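Local coordinates for protein cytochrome c-550 (PDB 1COT) that binds a covalently attached heme c and probably carries electrons in electron-transport chains, at residues A[9-14]-A[105-110]; A[19-22]-A[28-31]; A[76-81]-A[87-92]. All coordinates share one frame; numbering follows the deposited sequence.

Contact 1 of 3, residues A[9-14]-A[105-110]; sequences EKEFNK and GKNQAD
Glu-11 reaches from helix 5-11 to Asn-107, the residue just before helix 108-117. Its CG sits beside the backbone N (chi1 -69°) and the chain then bends at chi2, -57°, which folds the carboxylate over the Asn-107 side chain instead of letting it run straight out. The two side chains cross at about a right angle, with carboxylate carbon CD of Glu-11 3.5 Å from CB of Asn-107. Although OE2 of Glu-11 comes within 2.8 Å of ND2 of Asn-107, the angle is too poor for a hydrogen bond, and the polar link runs through two waters. The first water donates to both Glu-11 OE2 (2.7 Å) and Asp-110 OD2. The second donates to Glu-11 OE1 and to the carbonyl O of Lys-106, and accepts from Asn-107 ND2 at 2.9 Å. OE1 also takes a salt bridge from NZ of Lys-14, 3.0 Å away and three residues on; this charge probably eases the closeness of Asp-110, whose OD1 is bonded to the backbone N of Asp-4. A long, flexible acid suits a place where several donors must be met at once, and asparagine tolerates the positive phi of residue Asn-107 well. Phe-12 turns instead to Val-111 and Leu-115, giving an apolar interior beneath a hydrated polar edge, the packing of N- and C-terminal helices characteristic of the cytochrome c fold.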
loop_
_atom_site.group_PDB
_atom_site.type_symbol
_atom_site.label_atom_id
_atom_site.label_comp_id
_atom_site.label_asym_id
_atom_site.label_seq_id
_atom_site.Cartn_x
_atom_site.Cartn_y
_atom_site.Cartn_z
ATOM N N GLU A 9 13.958 -2.652 -0.140
ATOM C CA GLU A 9 13.913 -3.183 1.205
ATOM C C GLU A 9 14.404 -2.148 2.211
ATOM O O GLU A 9 13.910 -2.026 3.329
ATOM C CB GLU A 9 14.722 -4.472 1.311
ATOM C CG GLU A 9 14.876 -4.866 2.787
ATOM C CD GLU A 9 15.343 -6.279 2.961
ATOM O OE1 GLU A 9 15.887 -6.778 1.876
ATOM O OE2 GLU A 9 15.212 -6.902 4.001
ATOM N N LYS A 10 15.397 -1.370 1.805
ATOM C CA LYS A 10 15.926 -0.339 2.675
ATOM C C LYS A 10 14.902 0.785 2.762
ATOM O O LYS A 10 14.662 1.359 3.824
ATOM C CB LYS A 10 17.181 0.281 2.095
ATOM C CG LYS A 10 18.385 -0.630 2.062
ATOM C CD LYS A 10 19.595 0.143 1.581
ATOM C CE LYS A 10 20.237 -0.467 0.349
ATOM N NZ LYS A 10 21.674 -0.721 0.531
ATOM N N GLU A 11 14.288 1.122 1.632
ATOM C CA GLU A 11 13.289 2.183 1.627
ATOM C C GLU A 11 12.133 1.863 2.571
ATOM O O GLU A 11 11.511 2.740 3.174
ATOM C CB GLU A 11 12.678 2.396 0.216
ATOM C CG GLU A 11 13.599 2.993 -0.863
ATOM C CD GLU A 11 14.222 4.319 -0.542
ATOM O OE1 GLU A 11 13.722 4.929 0.508
ATOM O OE2 GLU A 11 15.119 4.808 -1.216
ATOM N N PHE A 12 11.853 0.567 2.698
ATOM C CA PHE A 12 10.793 0.050 3.545
ATOM C C PHE A 12 10.968 0.442 4.995
ATOM O O PHE A 12 10.023 0.410 5.789
ATOM C CB PHE A 12 10.614 -1.467 3.376
ATOM C CG PHE A 12 9.240 -1.844 3.842
ATOM C CD1 PHE A 12 8.142 -1.617 3.019
ATOM C CD2 PHE A 12 9.058 -2.395 5.110
ATOM C CE1 PHE A 12 6.870 -1.960 3.479
ATOM C CE2 PHE A 12 7.786 -2.744 5.564
ATOM C CZ PHE A 12 6.681 -2.523 4.742
ATOM N N ASN A 13 12.191 0.842 5.367
ATOM C CA ASN A 13 12.394 1.257 6.730
ATOM C C ASN A 13 11.526 2.470 7.024
ATOM O O ASN A 13 11.227 2.760 8.183
ATOM C CB ASN A 13 13.848 1.567 7.067
ATOM C CG ASN A 13 14.653 0.285 7.145
ATOM O OD1 ASN A 13 14.154 -0.754 7.609
ATOM N ND2 ASN A 13 15.887 0.355 6.660
ATOM N N LYS A 14 11.105 3.184 5.983
ATOM C CA LYS A 14 10.254 4.349 6.178
ATOM C C LYS A 14 8.824 3.921 6.416
ATOM O O LYS A 14 8.004 4.692 6.935
ATOM C CB LYS A 14 10.192 5.189 4.906
ATOM C CG LYS A 14 11.304 6.201 4.881
ATOM C CD LYS A 14 12.265 5.901 3.759
ATOM C CE LYS A 14 13.447 6.837 3.838
ATOM N NZ LYS A 14 14.548 6.368 2.999
ATOM N N GLY A 105 8.180 10.995 -1.780
ATOM C CA GLY A 105 8.485 11.757 -2.984
ATOM C C GLY A 105 9.574 11.223 -3.893
ATOM O O GLY A 105 9.791 11.761 -4.980
ATOM N N LYS A 106 10.279 10.197 -3.471
ATOM C CA LYS A 106 11.311 9.683 -4.337
ATOM C C LYS A 106 11.527 8.216 -4.012
ATOM O O LYS A 106 11.163 7.757 -2.933
ATOM C CB LYS A 106 12.607 10.470 -4.226
ATOM C CG LYS A 106 13.248 10.270 -2.862
ATOM C CD LYS A 106 14.430 11.168 -2.529
ATOM C CE LYS A 106 15.285 10.652 -1.378
ATOM N NZ LYS A 106 16.629 11.249 -1.328
ATOM N N ASN A 107 12.096 7.481 -4.957
ATOM C CA ASN A 107 12.358 6.064 -4.763
ATOM C C ASN A 107 11.130 5.196 -4.599
ATOM O O ASN A 107 11.194 4.106 -4.043
ATOM C CB ASN A 107 13.304 5.800 -3.582
ATOM C CG ASN A 107 14.600 6.535 -3.811
ATOM O OD1 ASN A 107 15.129 6.561 -4.930
ATOM N ND2 ASN A 107 15.102 7.158 -2.749
ATOM N N GLN A 108 10.008 5.706 -5.103
ATOM C CA GLN A 108 8.747 4.980 -5.024
ATOM C C GLN A 108 8.826 3.626 -5.728
ATOM O O GLN A 108 8.353 2.620 -5.217
ATOM C CB GLN A 108 7.540 5.803 -5.537
ATOM C CG GLN A 108 7.329 7.163 -4.839
ATOM C CD GLN A 108 7.950 8.247 -5.677
ATOM O OE1 GLN A 108 9.113 8.148 -6.075
ATOM N NE2 GLN A 108 7.185 9.294 -5.962
ATOM N N ALA A 109 9.423 3.592 -6.912
ATOM C CA ALA A 109 9.538 2.348 -7.654
ATOM C C ALA A 109 10.321 1.253 -6.932
ATOM O O ALA A 109 10.007 0.074 -7.059
ATOM C CB ALA A 109 10.143 2.595 -9.027
ATOM N N ASP A 110 11.342 1.643 -6.174
ATOM C CA ASP A 110 12.137 0.670 -5.455
ATOM C C ASP A 110 11.319 0.021 -4.363
ATOM O O ASP A 110 11.281 -1.191 -4.223
ATOM C CB ASP A 110 13.323 1.365 -4.794
ATOM C CG ASP A 110 14.301 1.931 -5.770
ATOM O OD1 ASP A 110 14.303 1.363 -6.945
ATOM O OD2 ASP A 110 15.038 2.846 -5.477
HETATM O O HOH W 1 16.430 3.620 -3.218
HETATM O O HOH W 2 13.169 7.740 -0.711
#

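Contact 2 of 3, residues A[19-22]-A[28-31]; sequences HMIQ and DIIK. With HEC (heme c), chain B.
Ile-21 and Ile-30 lie side by side and point the same way, CB to CB 4.2 Å, as the antiparallel hydrogen-bonded pair of a two-residue antiparallel ladder. Both carry their branched side chains to the face covered by Phe-114 of helix 108-117, where bulky aliphatic groups fill the space against the ring. Ile-29 approaches the same partner from another angle: its CB rests 3.8 Å from the CG2 branch of Ile-21, and the two side chains cross instead of running alongside. CG2 of Ile-21 is available there because CG1 takes the position beside the backbone N (chi1 -66°), leaving CG2 beside the carbonyl carbon.

The backbone explains why two residues face one. The carbonyl O of Ile-21 accepts both Ile-29 N, at 2.8 Å and nearly in line with the C=O bond, and Ile-30 N, which approaches in the carbonyl plane on a lone pair; this is a classic beta bulge. In return Ile-21 N gives a nearly straight bond to Ile-30 O.

On the other face, Gln-22 and Asp-28 form the non-hydrogen-bonded pair. The glutamine chain is extended, long enough for NE2 to reach the syn side of Asp-28 OD1 at 2.9 Å. The acceptor lies close to the amide plane, whereas the donor stands 33° out of the carboxylate plane, the two flat groups being turned 25° apart.

At the far end of the segment His-19 leads away from the ladder and puts NE2 on the heme iron, 1.9 Å away, as one axial ligand; Met-100 is the other. Its ND1 is hydrogen-bonded to Pro-37 O, which should hold the imidazole's rotation and, through its N-H, probably makes NE2 a stronger donor to iron.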
loop_
_atom_site.group_PDB
_atom_site.type_symbol
_atom_site.label_atom_id
_atom_site.label_comp_id
_atom_site.label_asym_id
_atom_site.label_seq_id
_atom_site.Cartn_x
_atom_site.Cartn_y
_atom_site.Cartn_z
ATOM N N HIS A 19 3.631 -0.562 9.000
ATOM C CA HIS A 19 3.305 -1.734 8.216
ATOM C C HIS A 19 4.299 -2.875 8.366
ATOM O O HIS A 19 5.503 -2.672 8.289
ATOM C CB HIS A 19 3.393 -1.309 6.721
ATOM C CG HIS A 19 2.376 -0.333 6.210
ATOM N ND1 HIS A 19 1.053 -0.694 6.026
ATOM C CD2 HIS A 19 2.499 0.968 5.823
ATOM C CE1 HIS A 19 0.408 0.360 5.545
ATOM N NE2 HIS A 19 1.248 1.377 5.420
ATOM N N MET A 20 3.775 -4.081 8.463
ATOM C CA MET A 20 4.635 -5.231 8.533
ATOM C C MET A 20 4.429 -5.965 7.210
ATOM O O MET A 20 3.565 -5.604 6.410
ATOM C CB MET A 20 4.174 -6.131 9.692
ATOM C CG MET A 20 2.845 -6.820 9.382
ATOM S SD MET A 20 2.250 -7.931 10.687
ATOM C CE MET A 20 1.824 -6.730 11.973
ATOM N N ILE A 21 5.217 -6.999 6.982
ATOM C CA ILE A 21 5.105 -7.843 5.804
ATOM C C ILE A 21 5.075 -9.234 6.446
ATOM O O ILE A 21 6.118 -9.722 6.875
ATOM C CB ILE A 21 6.232 -7.690 4.771
ATOM C CG1 ILE A 21 6.153 -6.274 4.184
ATOM C CG2 ILE A 21 6.047 -8.713 3.652
ATOM C CD1 ILE A 21 7.177 -6.046 3.073
ATOM N N GLN A 22 3.909 -9.862 6.582
ATOM C CA GLN A 22 3.806 -11.175 7.208
ATOM C C GLN A 22 3.007 -12.123 6.340
ATOM O O GLN A 22 1.900 -11.805 5.898
ATOM C CB GLN A 22 3.139 -11.049 8.582
ATOM C CG GLN A 22 3.102 -12.344 9.415
ATOM C CD GLN A 22 2.264 -12.076 10.648
ATOM O OE1 GLN A 22 1.030 -12.152 10.599
ATOM N NE2 GLN A 22 2.929 -11.722 11.746
ATOM N N ASP A 28 6.991 -13.859 9.756
ATOM C CA ASP A 28 7.351 -12.470 9.612
ATOM C C ASP A 28 8.445 -12.325 8.572
ATOM O O ASP A 28 9.469 -12.996 8.652
ATOM C CB ASP A 28 7.910 -11.866 10.917
ATOM C CG ASP A 28 6.852 -11.442 11.902
ATOM O OD1 ASP A 28 5.728 -11.076 11.342
ATOM O OD2 ASP A 28 7.043 -11.424 13.101
ATOM N N ILE A 29 8.210 -11.467 7.590
ATOM C CA ILE A 29 9.184 -11.198 6.553
ATOM C C ILE A 29 9.869 -9.936 7.057
ATOM O O ILE A 29 11.078 -9.894 7.244
ATOM C CB ILE A 29 8.623 -11.128 5.150
ATOM C CG1 ILE A 29 8.202 -12.553 4.820
ATOM C CG2 ILE A 29 9.753 -10.702 4.226
ATOM C CD1 ILE A 29 7.140 -12.628 3.730
ATOM N N ILE A 30 9.074 -8.901 7.316
ATOM C CA ILE A 30 9.547 -7.645 7.866
ATOM C C ILE A 30 8.646 -7.393 9.053
ATOM O O ILE A 30 7.431 -7.231 8.888
ATOM C CB ILE A 30 9.495 -6.385 6.997
ATOM C CG1 ILE A 30 10.376 -6.489 5.753
ATOM C CG2 ILE A 30 9.835 -5.137 7.810
ATOM C CD1 ILE A 30 11.837 -6.806 6.058
ATOM N N LYS A 31 9.224 -7.378 10.244
ATOM C CA LYS A 31 8.386 -7.128 11.396
ATOM C C LYS A 31 8.090 -5.636 11.405
ATOM O O LYS A 31 8.961 -4.826 11.166
ATOM C CB LYS A 31 8.980 -7.617 12.704
ATOM C CG LYS A 31 8.036 -8.568 13.438
ATOM C CD LYS A 31 8.508 -8.928 14.838
ATOM C CE LYS A 31 7.588 -8.467 15.959
ATOM N NZ LYS A 31 7.676 -9.305 17.159
HETATM FE FE HEC B . 0.876 3.045 4.529
HETATM C CHA HEC B . -2.275 2.076 3.873
HETATM C CHB HEC B . 1.913 1.750 1.605
HETATM C CHC HEC B . 4.058 4.032 5.190
HETATM C CHD HEC B . -0.087 4.247 7.541
HETATM N NA HEC B . 0.014 2.115 3.024
HETATM C C1A HEC B . -1.337 1.794 2.952
HETATM C C2A HEC B . -1.590 1.102 1.708
HETATM C C3A HEC B . -0.423 0.999 1.048
HETATM C C4A HEC B . 0.565 1.623 1.870
HETATM C CMA HEC B . -0.161 0.367 -0.299
HETATM C CAA HEC B . -2.939 0.605 1.264
HETATM C CBA HEC B . -3.103 -0.853 1.718
HETATM C CGA HEC B . -4.377 -1.574 1.267
HETATM O O1A HEC B . -4.591 -2.529 1.962
HETATM O O2A HEC B . -5.091 -1.266 0.344
HETATM N NB HEC B . 2.613 2.951 3.610
HETATM C C1B HEC B . 2.824 2.314 2.427
HETATM C C2B HEC B . 4.216 2.409 2.112
HETATM C C3B HEC B . 4.792 3.056 3.113
HETATM C C4B HEC B . 3.796 3.397 4.033
HETATM C CMB HEC B . 4.824 1.856 0.810
HETATM C CAB HEC B . 6.202 3.488 3.169
HETATM C CBB HEC B . 6.815 4.341 2.095
HETATM N NC HEC B . 1.794 3.951 5.993
HETATM C C1C HEC B . 3.118 4.274 6.126
HETATM C C2C HEC B . 3.365 4.906 7.405
HETATM C C3C HEC B . 2.188 4.948 8.066
HETATM C C4C HEC B . 1.226 4.343 7.197
HETATM C CMC HEC B . 4.720 5.419 7.881
HETATM C CAC HEC B . 1.869 5.480 9.437
HETATM C CBC HEC B . 2.485 6.641 10.151
HETATM N ND HEC B . -0.850 3.177 5.504
HETATM C C1D HEC B . -1.033 3.701 6.758
HETATM C C2D HEC B . -2.434 3.580 7.117
HETATM C C3D HEC B . -3.016 2.951 6.078
HETATM C C4D HEC B . -2.044 2.718 5.072
HETATM C CMD HEC B . -3.071 4.069 8.398
HETATM C CAD HEC B . -4.464 2.689 5.917
HETATM C CBD HEC B . -4.933 3.927 5.093
HETATM C CGD HEC B . -6.381 4.246 5.084
HETATM O O1D HEC B . -7.238 3.548 5.571
HETATM O O2D HEC B . -6.674 5.317 4.494
#

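Contact 3 of 3, residues A[76-81]-A[87-92]; sequences LIEYVT and LVKMTD. With HEC (heme c), chain B.
Residues 76-81 and 87-92 belong to two successive helices, 73-81 and 83-91, and meet through side chains alone, with no backbone bond between them. Glu-78 and Lys-89 come from opposite directions and join in a salt bridge, NZ of Lys-89 lying 2.6 Å from OE2 of Glu-78. The ammonium meets the syn side of that oxygen, 20° out of the carboxylate plane. Glu-78 is held straight, with CG opposite the backbone N (chi1 -166°), while Lys-89 bends at chi3, 83°, to bring its end round; an acid and a base with enough reach suit the gap between these helices. An alanine at Glu-78 would remove the carboxylate and probably leave the Lys-89 ammonium without its mate, its chain freer to swing. On the inner side of helix 73-81, Leu-76, Tyr-79 and Val-80 line the heme: CD2 of Leu-76 approaches methyl CMA, CG1 of Val-80 approaches methyl CMB at 3.6 Å, and CE2 of Tyr-79 lies 3.6 Å from C3A. Behind this wall Leu-76 and Ile-77 pack on Val-112 of helix 108-117, while Leu-87, Met-90 and Thr-91 of helix 83-91 rest on Val-62 of helix 57-65.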
loop_
_atom_site.group_PDB
_atom_site.type_symbol
_atom_site.label_atom_id
_atom_site.label_comp_id
_atom_site.label_asym_id
_atom_site.label_seq_id
_atom_site.Cartn_x
_atom_site.Cartn_y
_atom_site.Cartn_z
ATOM N N LEU A 76 0.389 1.767 -7.117
ATOM C CA LEU A 76 1.046 1.826 -5.830
ATOM C C LEU A 76 2.046 2.973 -5.806
ATOM O O LEU A 76 2.132 3.711 -4.820
ATOM C CB LEU A 76 1.707 0.501 -5.406
ATOM C CG LEU A 76 0.755 -0.611 -4.946
ATOM C CD1 LEU A 76 1.457 -1.959 -5.065
ATOM C CD2 LEU A 76 0.337 -0.377 -3.492
ATOM N N ILE A 77 2.801 3.138 -6.888
ATOM C CA ILE A 77 3.765 4.209 -6.953
ATOM C C ILE A 77 3.044 5.538 -6.832
ATOM O O ILE A 77 3.467 6.434 -6.098
ATOM C CB ILE A 77 4.466 4.103 -8.296
ATOM C CG1 ILE A 77 5.525 3.009 -8.191
ATOM C CG2 ILE A 77 5.102 5.433 -8.673
ATOM C CD1 ILE A 77 6.083 2.626 -9.560
ATOM N N GLU A 78 1.933 5.666 -7.551
ATOM C CA GLU A 78 1.191 6.904 -7.491
ATOM C C GLU A 78 0.648 7.207 -6.100
ATOM O O GLU A 78 0.835 8.297 -5.555
ATOM C CB GLU A 78 0.120 6.929 -8.578
ATOM C CG GLU A 78 -0.475 8.325 -8.811
ATOM C CD GLU A 78 -1.556 8.224 -9.844
ATOM O OE1 GLU A 78 -1.761 7.211 -10.496
ATOM O OE2 GLU A 78 -2.263 9.319 -9.974
ATOM N N TYR A 79 -0.000 6.219 -5.508
ATOM C CA TYR A 79 -0.563 6.363 -4.180
ATOM C C TYR A 79 0.458 6.710 -3.094
ATOM O O TYR A 79 0.222 7.617 -2.286
ATOM C CB TYR A 79 -1.265 5.050 -3.838
ATOM C CG TYR A 79 -1.788 4.984 -2.429
ATOM C CD1 TYR A 79 -3.013 5.571 -2.121
ATOM C CD2 TYR A 79 -1.069 4.320 -1.431
ATOM C CE1 TYR A 79 -3.482 5.489 -0.806
ATOM C CE2 TYR A 79 -1.521 4.226 -0.111
ATOM C CZ TYR A 79 -2.748 4.822 0.179
ATOM O OH TYR A 79 -3.227 4.750 1.459
ATOM N N VAL A 80 1.596 6.002 -3.037
ATOM C CA VAL A 80 2.591 6.288 -1.995
ATOM C C VAL A 80 3.234 7.638 -2.176
ATOM O O VAL A 80 3.840 8.167 -1.241
ATOM C CB VAL A 80 3.649 5.228 -1.722
ATOM C CG1 VAL A 80 3.019 3.859 -1.531
ATOM C CG2 VAL A 80 4.683 5.162 -2.849
ATOM N N THR A 81 3.116 8.180 -3.378
ATOM C CA THR A 81 3.689 9.481 -3.623
ATOM C C THR A 81 2.972 10.469 -2.704
ATOM O O THR A 81 3.588 11.334 -2.089
ATOM C CB THR A 81 3.533 9.902 -5.092
ATOM O OG1 THR A 81 4.224 8.977 -5.906
ATOM C CG2 THR A 81 4.126 11.293 -5.276
ATOM N N LEU A 87 -6.590 9.743 -3.597
ATOM C CA LEU A 87 -7.927 9.490 -3.092
ATOM C C LEU A 87 -8.915 10.503 -3.686
ATOM O O LEU A 87 -10.021 10.126 -4.069
ATOM C CB LEU A 87 -7.958 9.525 -1.549
ATOM C CG LEU A 87 -7.255 8.339 -0.898
ATOM C CD1 LEU A 87 -7.196 8.583 0.606
ATOM C CD2 LEU A 87 -8.042 7.068 -1.191
ATOM N N VAL A 88 -8.538 11.787 -3.790
ATOM C CA VAL A 88 -9.435 12.784 -4.364
ATOM C C VAL A 88 -9.746 12.397 -5.796
ATOM O O VAL A 88 -10.883 12.459 -6.275
ATOM C CB VAL A 88 -8.844 14.185 -4.320
ATOM C CG1 VAL A 88 -9.755 15.152 -5.061
ATOM C CG2 VAL A 88 -8.670 14.621 -2.863
ATOM N N LYS A 89 -8.702 11.997 -6.490
ATOM C CA LYS A 89 -8.824 11.575 -7.864
ATOM C C LYS A 89 -9.789 10.412 -8.071
ATOM O O LYS A 89 -10.677 10.456 -8.923
ATOM C CB LYS A 89 -7.443 11.232 -8.405
ATOM C CG LYS A 89 -7.521 10.512 -9.740
ATOM C CD LYS A 89 -6.185 10.354 -10.449
ATOM C CE LYS A 89 -5.349 9.172 -9.983
ATOM N NZ LYS A 89 -4.535 8.627 -11.081
ATOM N N MET A 90 -9.607 9.352 -7.284
ATOM C CA MET A 90 -10.406 8.131 -7.359
ATOM C C MET A 90 -11.826 8.177 -6.812
ATOM O O MET A 90 -12.639 7.292 -7.086
ATOM C CB MET A 90 -9.635 6.963 -6.713
ATOM C CG MET A 90 -8.256 6.764 -7.316
ATOM S SD MET A 90 -8.333 6.325 -9.066
ATOM C CE MET A 90 -9.434 4.886 -9.021
ATOM N N THR A 91 -12.107 9.199 -6.027
ATOM C CA THR A 91 -13.420 9.342 -5.447
ATOM C C THR A 91 -14.083 10.588 -5.973
ATOM O O THR A 91 -15.285 10.780 -5.819
ATOM C CB THR A 91 -13.297 9.577 -3.934
ATOM O OG1 THR A 91 -12.622 10.799 -3.681
ATOM C CG2 THR A 91 -12.614 8.394 -3.255
ATOM N N ASP A 92 -13.274 11.438 -6.581
ATOM C CA ASP A 92 -13.783 12.686 -7.101
ATOM C C ASP A 92 -14.304 13.474 -5.915
ATOM O O ASP A 92 -15.215 14.282 -6.058
ATOM C CB ASP A 92 -14.955 12.472 -8.069
ATOM C CG ASP A 92 -14.591 12.806 -9.476
ATOM O OD1 ASP A 92 -14.550 13.944 -9.903
ATOM O OD2 ASP A 92 -14.322 11.739 -10.187
HETATM FE FE HEC B . 0.876 3.045 4.529
HETATM C CHA HEC B . -2.275 2.076 3.873
HETATM C CHB HEC B . 1.913 1.750 1.605
HETATM C CHC HEC B . 4.058 4.032 5.190
HETATM C CHD HEC B . -0.087 4.247 7.541
HETATM N NA HEC B . 0.014 2.115 3.024
HETATM C C1A HEC B . -1.337 1.794 2.952
HETATM C C2A HEC B . -1.590 1.102 1.708
HETATM C C3A HEC B . -0.423 0.999 1.048
HETATM C C4A HEC B . 0.565 1.623 1.870
HETATM C CMA HEC B . -0.161 0.367 -0.299
HETATM C CAA HEC B . -2.939 0.605 1.264
HETATM C CBA HEC B . -3.103 -0.853 1.718
HETATM C CGA HEC B . -4.377 -1.574 1.267
HETATM O O1A HEC B . -4.591 -2.529 1.962
HETATM O O2A HEC B . -5.091 -1.266 0.344
HETATM N NB HEC B . 2.613 2.951 3.610
HETATM C C1B HEC B . 2.824 2.314 2.427
HETATM C C2B HEC B . 4.216 2.409 2.112
HETATM C C3B HEC B . 4.792 3.056 3.113
HETATM C C4B HEC B . 3.796 3.397 4.033
HETATM C CMB HEC B . 4.824 1.856 0.810
HETATM C CAB HEC B . 6.202 3.488 3.169
HETATM C CBB HEC B . 6.815 4.341 2.095
HETATM N NC HEC B . 1.794 3.951 5.993
HETATM C C1C HEC B . 3.118 4.274 6.126
HETATM C C2C HEC B . 3.365 4.906 7.405
HETATM C C3C HEC B . 2.188 4.948 8.066
HETATM C C4C HEC B . 1.226 4.343 7.197
HETATM C CMC HEC B . 4.720 5.419 7.881
HETATM C CAC HEC B . 1.869 5.480 9.437
HETATM C CBC HEC B . 2.485 6.641 10.151
HETATM N ND HEC B . -0.850 3.177 5.504
HETATM C C1D HEC B . -1.033 3.701 6.758
HETATM C C2D HEC B . -2.434 3.580 7.117
HETATM C C3D HEC B . -3.016 2.951 6.078
HETATM C C4D HEC B . -2.044 2.718 5.072
HETATM C CMD HEC B . -3.071 4.069 8.398
HETATM C CAD HEC B . -4.464 2.689 5.917
HETATM C CBD HEC B . -4.933 3.927 5.093
HETATM C CGD HEC B . -6.381 4.246 5.084
HETATM O O1D HEC B . -7.238 3.548 5.571
HETATM O O2D HEC B . -6.674 5.317 4.494
#

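How the contacts relate
Contact 1 joins the first and last helices, 5-11 and 108-117, and the chain loop it closes encloses both others, contact 2 coming before contact 3. The centres of contacts 1 and 2 lie about 15 Å apart, bridged by Phe-12, whose CZ packs 3.8 Å from CG1 of Ile-21. Contact 3, with its centre about 17 Å from that of contact 1, is tied to it where Gln-108 NE2 probably hydrogen-bonds to Thr-81 OG1. Contacts 2 and 3 do not touch; their centres are about 24 Å apart, on opposite sides of the chain's centre. Both reach the heme, one through the axial histidine and the other through Leu-76, Tyr-79 and Val-80, so the terminal-helix pair connects two parts of the heme's protein shell.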